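Local coordinates for putative dehydrogenase (Amycolatopsis orientalis, PDB 5A9T), which probably uses NADPH to reduce cyclic imines to amines, as an imine reductase of the HIBADH-related family that works as a dimer, at residues A200-T203 with K204-D208. Residues are numbered along the deposited sequence; the frame is centred on the assembly and turned at random.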
loop_
_atom_site.group_PDB
_atom_site.type_symbol
_atom_site.label_atom_id
_atom_site.label_comp_id
_atom_site.label_asym_id
_atom_site.label_seq_id
_atom_site.Cartn_x
_atom_site.Cartn_y
_atom_site.Cartn_z
ATOM N N ALA A 200 1.911 7.257 14.765
ATOM C CA ALA A 200 3.345 6.982 14.726
ATOM C C ALA A 200 3.698 5.643 15.383
ATOM O O ALA A 200 4.512 4.915 14.867
ATOM C CB ALA A 200 4.108 8.137 15.316
ATOM N N GLU A 201 2.894 5.226 16.351
ATOM C CA GLU A 201 2.982 3.864 16.938
ATOM C C GLU A 201 2.543 2.788 15.971
ATOM O O GLU A 201 3.219 1.761 15.707
ATOM C CB GLU A 201 2.265 3.781 18.267
ATOM C CG GLU A 201 2.450 2.473 18.960
ATOM C CD GLU A 201 3.885 2.205 19.434
ATOM O OE1 GLU A 201 4.765 3.086 19.414
ATOM O OE2 GLU A 201 4.165 1.003 19.754
ATOM N N PHE A 202 1.406 3.079 15.350
ATOM C CA PHE A 202 0.710 2.106 14.454
ATOM C C PHE A 202 1.690 1.822 13.262
ATOM O O PHE A 202 1.782 0.673 12.758
ATOM C CB PHE A 202 -0.578 2.642 13.949
ATOM C CG PHE A 202 -1.330 1.765 13.010
ATOM C CD1 PHE A 202 -1.627 0.433 13.337
ATOM C CD2 PHE A 202 -1.729 2.222 11.788
ATOM C CE1 PHE A 202 -2.344 -0.352 12.445
ATOM C CE2 PHE A 202 -2.449 1.402 10.901
ATOM C CZ PHE A 202 -2.721 0.120 11.246
ATOM N N THR A 203 2.428 2.817 12.783
ATOM C CA THR A 203 3.347 2.529 11.645
ATOM C C THR A 203 4.405 1.468 11.821
ATOM O O THR A 203 4.890 0.824 10.915
ATOM C CB THR A 203 4.114 3.783 11.137
ATOM O OG1 THR A 203 5.101 4.133 12.187
ATOM C CG2 THR A 203 3.215 4.861 10.837
ATOM N N LYS A 204 4.810 1.255 13.090
ATOM C CA LYS A 204 5.768 0.139 13.414
ATOM C C LYS A 204 5.284 -1.200 12.914
ATOM O O LYS A 204 6.039 -1.956 12.287
ATOM C CB LYS A 204 6.005 0.092 14.931
ATOM C CG LYS A 204 6.666 1.369 15.435
ATOM C CD LYS A 204 6.816 1.335 16.968
ATOM C CE LYS A 204 7.478 2.571 17.442
ATOM N NZ LYS A 204 7.611 2.436 18.895
ATOM N N LEU A 205 4.015 -1.506 13.102
ATOM C CA LEU A 205 3.513 -2.714 12.557
ATOM C C LEU A 205 2.948 -2.517 11.114
ATOM O O LEU A 205 3.197 -3.330 10.245
ATOM C CB LEU A 205 2.450 -3.322 13.449
ATOM C CG LEU A 205 3.043 -4.010 14.677
ATOM C CD1 LEU A 205 1.946 -4.304 15.641
ATOM C CD2 LEU A 205 3.694 -5.306 14.334
ATOM N N ALA A 206 2.317 -1.412 10.828
ATOM C CA ALA A 206 1.624 -1.266 9.556
ATOM C C ALA A 206 2.605 -1.049 8.383
ATOM O O ALA A 206 2.329 -1.573 7.296
ATOM C CB ALA A 206 0.592 -0.142 9.631
ATOM N N VAL A 207 3.647 -0.263 8.599
ATOM C CA VAL A 207 4.618 0.049 7.556
ATOM C C VAL A 207 5.869 -0.743 7.643
ATOM O O VAL A 207 6.328 -1.245 6.606
ATOM C CB VAL A 207 4.936 1.596 7.588
ATOM C CG1 VAL A 207 5.990 1.854 6.548
ATOM C CG2 VAL A 207 3.660 2.317 7.312
ATOM N N ASP A 208 6.447 -0.896 8.850
ATOM C CA ASP A 208 7.679 -1.633 8.852
ATOM C C ASP A 208 7.544 -3.084 8.584
ATOM O O ASP A 208 8.469 -3.736 8.142
ATOM C CB ASP A 208 8.409 -1.360 10.216
ATOM C CG ASP A 208 8.781 0.110 10.456
ATOM O OD1 ASP A 208 8.943 0.847 9.482
ATOM O OD2 ASP A 208 8.782 0.534 11.657
HETATM O O HOH W 1 2.428 -0.824 15.920
HETATM O O HOH W 2 7.921 3.128 12.103
#
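Phe202 and Ala206, one turn apart near the start of helix 199-228, make the apolar contact of this turn: the methyl CB of Ala206 sits over one face of the Phe202 ring, 3.6 Å from CE2 and displaced toward the rim, a CH-pi contact. A chi1 of 178° sets the ring opposite the backbone N and beside the carbonyl carbon, running along the helix to that methyl; alanine is small enough to lie there. On the exposed flank, the long, extended Lys204 chain crosses Glu201, whose bend at chi2 (67°) lets OE1 meet Lys204 NZ in a salt bridge at 3.0 Å, on the syn side of the carboxylate.

Ala206 N still bonds to Phe202 O as in a regular alpha helix, but the next turn widens to a pi-type one: Thr203 O accepts from both Val207 N (2.8 Å) and Asp208 N (3.1 Å). Thr203 OG1, at chi1 71°, donates to Ala200 O (2.9 Å) and accepts from a water that links it to Asp208 OD2.

Farther out, Phe202 packs on Ala188 and Val192 of helix 166-193 and meets Tyr170 of the second subunit. A serine in place of Phe202 would probably leave the Ala206 methyl and Tyr170 without their aromatic partner, opening a gap at the interface. The buried face thus gives its ring to that interface, where Asp208 pairs with Lys220 of the second subunit, while Glu201 and Lys204 pair on the exposed side.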